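Local coordinates for hemoglobin-like protein (Methylacidiphilum infernorum, PDB 4NK2) that binds heme b as a group II truncated hemoglobin and probably binds and carries oxygen, at residues Ala58-Glu61 and Leu62-Leu66; Glu72-Met75 and Lys76-Ile79. All coordinates share one frame; numbering follows the deposited sequence.

Interaction 1 (Ala58-Glu61 and Leu62-Leu66); sequences AGEE and LLRKL
The guanidinium of Arg-64 meets the carboxylate of Glu-60 at its edge, close to its own plane, while the two flat groups are turned 52° apart. Both donors of that edge converge on one oxygen, forming a side-on salt bridge: NE of Arg-64 reaches OE2 of Glu-60 at 2.8 Å on the anti side, and NH2 of Arg-64 meets the same OE2 at 3.1 Å from above the carboxylate plane, the more bent bond of the two. The two side chains run alongside each other, as suits an i to i+4 pair on a helix. Glu-60 has CG anti to its backbone N (chi1 174°) and Arg-64 has CG beside its own; Glu-60 extends beyond CG and Arg-64 from CG to NE, and both point the same way. The other carboxylate oxygen, OE1, is hydrogen-bonded to the hydroxyl of Tyr-110, whose ring also makes a cation-pi contact with Arg-64. NH2 of Arg-64 has a second salt bridge, to Asp-99. Two carboxylates near one guanidinium would be expected to stabilise its positive charge.

The helix is kinked here, the amides of Glu-60 and Glu-61 having no bond to the preceding turn. Gly-59 has a positive phi, a conformation glycine adopts readily. A water bridges the opened turn, donating to Ala-58 O (2.8 Å) and accepting from Leu-62 N (3.0 Å). Regular i to i+4 bonding resumes with Leu-63 N to Gly-59 O at 3.3 Å. The methyl of Ala-58 touches Leu-62 CD1 at 4.0 Å and Leu-63 CG at 4.1 Å.

This surface contact lies within helix 53-75, though Leu-63 and Leu-66 are buried. Glu-60, Leu-63 and Arg-64 pack on Val-102 of helix 87-104, Leu-62 touches Val-148 and Pro-151 in a loop, and Leu-66 meets helix 131-147.

Interaction 2 (Glu72-Met75 and Lys76-Ile79); sequences ENLM and KSKI
With OG between its backbone N and carbonyl carbon (chi1 79°), Ser-77 turns its hydroxyl back to Leu-74 O and forward to the backbone of Ile-79. The latter bond, from Ile-79 N, closes an ST turn where helix 53-75 gives way to the loop. Leu-74 O is gripped twice by Ser-77, by OG at 2.7 Å and by N at 3.1 Å. Both donors approach from the same face of the carbonyl, the backbone N of Ser-77 standing well above the carbonyl plane and the hydroxyl only tilted from it. The serine hydroxyl thus donates one bond and accepts another, tying the end region of the helix to the loop that follows. Lys-76 N bonds to Asn-73 O at 3.0 Å and only weakly to Glu-72 O, so the regular i to i+4 pattern gives way here. The side-chain amide of Asn-73 is turned to helix 131-147, where its ND2 bonds to Cys-140 O. On the inner side, the buried Leu-74 lies close to Trp-137, a heme-binding residue, and Ile-79 comes within about 4 Å of the heme by nearest side-chain approach. These two side chains meet through their methyls, Leu-74 CD2 touching Ile-79 CD1 at 3.7 Å.

How the interactions relate
Interactions 1 and 2 come in series along helix 53-75, with 58-66 in its first and middle parts and 72-79 covering the end region of the helix and the start of the loop toward helix 87-104. Their centres are about 20 Å apart and their nearest atoms about 6 Å, without touching. Both lie in the bacterial-like globin range. Interaction 1 sits at the surface, joined to helix 87-104, with the side chain of Arg-64 about 11 Å from the heme. Interaction 2 is partly buried and reaches the heme surroundings through Ile-79. The helix and the loop after it thus lead from the charged surface pair toward the heme surroundings, with helix 131-147 packed against residues of both contacts.

Interaction 1 (Ala58-Glu61 and Leu62-Leu66)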
loop_
_atom_site.group_PDB
_atom_site.type_symbol
_atom_site.label_atom_id
_atom_site.label_comp_id
_atom_site.label_asym_id
_atom_site.label_seq_id
_atom_site.Cartn_x
_atom_site.Cartn_y
_atom_site.Cartn_z
ATOM N N ALA A 58 34.604 -1.836 6.409
ATOM C CA ALA A 58 34.250 -0.451 6.690
ATOM C C ALA A 58 34.565 0.024 8.104
ATOM O O ALA A 58 35.019 1.125 8.297
ATOM C CB ALA A 58 32.795 -0.215 6.373
ATOM N N GLY A 59 34.292 -0.814 9.087
ATOM C CA GLY A 59 34.475 -0.453 10.473
ATOM C C GLY A 59 33.259 0.265 11.012
ATOM O O GLY A 59 32.519 0.839 10.257
ATOM N N GLU A 60 33.059 0.220 12.319
ATOM C CA GLU A 60 31.902 0.842 12.936
ATOM C C GLU A 60 31.819 2.343 12.690
ATOM O O GLU A 60 30.784 2.841 12.325
ATOM C CB GLU A 60 31.853 0.547 14.432
ATOM C CG GLU A 60 30.753 1.276 15.137
ATOM C CD GLU A 60 30.500 0.783 16.540
ATOM O OE1 GLU A 60 31.012 -0.272 16.918
ATOM O OE2 GLU A 60 29.786 1.464 17.271
ATOM N N GLU A 61 32.903 3.068 12.906
ATOM C CA GLU A 61 32.945 4.508 12.682
ATOM C C GLU A 61 32.388 4.934 11.325
ATOM O O GLU A 61 31.542 5.792 11.236
ATOM C CB GLU A 61 34.389 4.986 12.806
ATOM C CG GLU A 61 34.576 6.437 13.164
ATOM C CD GLU A 61 36.046 6.835 13.270
ATOM O OE1 GLU A 61 36.603 6.830 14.380
ATOM O OE2 GLU A 61 36.644 7.156 12.235
ATOM N N LEU A 62 32.888 4.322 10.266
ATOM C CA LEU A 62 32.480 4.673 8.905
ATOM C C LEU A 62 31.007 4.363 8.685
ATOM O O LEU A 62 30.294 5.126 8.032
ATOM C CB LEU A 62 33.301 3.874 7.891
ATOM C CG LEU A 62 33.599 4.523 6.537
ATOM C CD1 LEU A 62 33.917 3.492 5.474
ATOM C CD2 LEU A 62 32.469 5.379 6.093
ATOM N N LEU A 63 30.546 3.228 9.197
ATOM C CA LEU A 63 29.128 2.895 9.044
ATOM C C LEU A 63 28.255 3.917 9.756
ATOM O O LEU A 63 27.175 4.274 9.268
ATOM C CB LEU A 63 28.844 1.471 9.536
ATOM C CG LEU A 63 29.472 0.371 8.665
ATOM C CD1 LEU A 63 29.375 -0.991 9.330
ATOM C CD2 LEU A 63 28.785 0.344 7.305
ATOM N N ARG A 64 28.696 4.412 10.904
ATOM C CA ARG A 64 27.859 5.395 11.595
ATOM C C ARG A 64 27.881 6.727 10.837
ATOM O O ARG A 64 26.878 7.447 10.781
ATOM C CB ARG A 64 28.288 5.568 13.064
ATOM C CG ARG A 64 28.200 4.279 13.893
ATOM C CD ARG A 64 28.340 4.536 15.392
ATOM N NE ARG A 64 28.067 3.311 16.140
ATOM C CZ ARG A 64 26.851 2.928 16.524
ATOM N NH1 ARG A 64 25.790 3.678 16.243
ATOM N NH2 ARG A 64 26.689 1.786 17.182
ATOM N N LYS A 65 29.019 7.045 10.226
ATOM C CA LYS A 65 29.129 8.292 9.474
ATOM C C LYS A 65 28.294 8.219 8.208
ATOM O O LYS A 65 27.653 9.203 7.816
ATOM C CB LYS A 65 30.583 8.591 9.118
ATOM C CG LYS A 65 30.755 9.886 8.330
ATOM C CD LYS A 65 32.238 10.093 7.921
ATOM C CE LYS A 65 32.370 11.353 7.084
ATOM N NZ LYS A 65 33.788 11.746 6.878
ATOM N N LEU A 66 28.294 7.048 7.573
ATOM C CA LEU A 66 27.478 6.810 6.382
ATOM C C LEU A 66 26.022 7.108 6.697
ATOM O O LEU A 66 25.327 7.786 5.936
ATOM C CB LEU A 66 27.614 5.347 5.948
ATOM C CG LEU A 66 26.579 4.810 4.959
ATOM C CD1 LEU A 66 26.611 5.585 3.627
ATOM C CD2 LEU A 66 26.777 3.302 4.718
HETATM O O HOH W 1 35.484 2.798 10.488
#

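Interaction 2 (Glu72-Met75 and Lys76-Ile79)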
loop_
_atom_site.group_PDB
_atom_site.type_symbol
_atom_site.label_atom_id
_atom_site.label_comp_id
_atom_site.label_asym_id
_atom_site.label_seq_id
_atom_site.Cartn_x
_atom_site.Cartn_y
_atom_site.Cartn_z
ATOM N N GLU A 72 21.671 13.498 6.556
ATOM C CA GLU A 72 21.863 14.884 6.121
ATOM C C GLU A 72 21.275 15.065 4.718
ATOM O O GLU A 72 20.588 16.057 4.441
ATOM C CB GLU A 72 23.345 15.275 6.172
ATOM C CG GLU A 72 23.882 15.341 7.595
ATOM C CD GLU A 72 25.386 15.438 7.654
ATOM O OE1 GLU A 72 26.018 15.628 6.593
ATOM O OE2 GLU A 72 25.942 15.317 8.762
ATOM N N ASN A 73 21.524 14.098 3.835
ATOM C CA ASN A 73 20.974 14.139 2.483
ATOM C C ASN A 73 19.439 14.106 2.517
ATOM O O ASN A 73 18.773 14.873 1.830
ATOM C CB ASN A 73 21.522 12.973 1.639
ATOM C CG ASN A 73 23.016 13.125 1.322
ATOM O OD1 ASN A 73 23.584 14.206 1.500
ATOM N ND2 ASN A 73 23.652 12.043 0.853
ATOM N N LEU A 74 18.885 13.202 3.317
ATOM C CA LEU A 74 17.434 13.107 3.457
ATOM C C LEU A 74 16.790 14.431 3.889
ATOM O O LEU A 74 15.709 14.779 3.402
ATOM C CB LEU A 74 17.064 11.997 4.444
ATOM C CG LEU A 74 17.179 10.565 3.932
ATOM C CD1 LEU A 74 16.974 9.597 5.085
ATOM C CD2 LEU A 74 16.154 10.307 2.825
ATOM N N MET A 75 17.442 15.178 4.769
ATOM C CA MET A 75 16.883 16.435 5.243
ATOM C C MET A 75 16.885 17.498 4.151
ATOM O O MET A 75 16.116 18.434 4.201
ATOM C CB MET A 75 17.608 16.948 6.491
ATOM C CG MET A 75 17.503 16.088 7.748
ATOM S SD MET A 75 15.862 15.623 8.334
ATOM C CE MET A 75 15.122 17.194 8.660
ATOM N N LYS A 76 17.736 17.337 3.156
ATOM C CA LYS A 76 17.813 18.276 2.059
ATOM C C LYS A 76 16.996 17.830 0.868
ATOM O O LYS A 76 17.020 18.466 -0.166
ATOM C CB LYS A 76 19.265 18.447 1.621
ATOM C CG LYS A 76 20.075 19.321 2.527
ATOM C CD LYS A 76 21.510 18.902 2.547
ATOM C CE LYS A 76 21.938 18.359 1.203
ATOM N NZ LYS A 76 23.413 18.282 1.092
ATOM N N SER A 77 16.278 16.730 1.018
ATOM C CA SER A 77 15.560 16.106 -0.100
ATOM C C SER A 77 14.069 16.398 -0.066
ATOM O O SER A 77 13.561 16.946 0.911
ATOM C CB SER A 77 15.737 14.591 -0.051
ATOM O OG SER A 77 14.859 14.042 0.918
ATOM N N LYS A 78 13.366 15.978 -1.106
ATOM C CA LYS A 78 11.936 16.199 -1.213
ATOM C C LYS A 78 11.083 15.367 -0.262
ATOM O O LYS A 78 9.889 15.549 -0.208
ATOM C CB LYS A 78 11.467 15.971 -2.642
ATOM C CG LYS A 78 11.765 17.104 -3.594
ATOM C CD LYS A 78 11.700 16.618 -5.022
ATOM C CE LYS A 78 11.619 17.764 -6.009
ATOM N NZ LYS A 78 12.694 18.773 -5.814
ATOM N N ILE A 79 11.687 14.458 0.486
ATOM C CA ILE A 79 10.936 13.773 1.549
ATOM C C ILE A 79 11.360 14.243 2.937
ATOM O O ILE A 79 11.121 13.553 3.941
ATOM C CB ILE A 79 11.034 12.232 1.468
ATOM C CG1 ILE A 79 12.501 11.777 1.486
ATOM C CG2 ILE A 79 10.298 11.717 0.238
ATOM C CD1 ILE A 79 12.676 10.258 1.628
#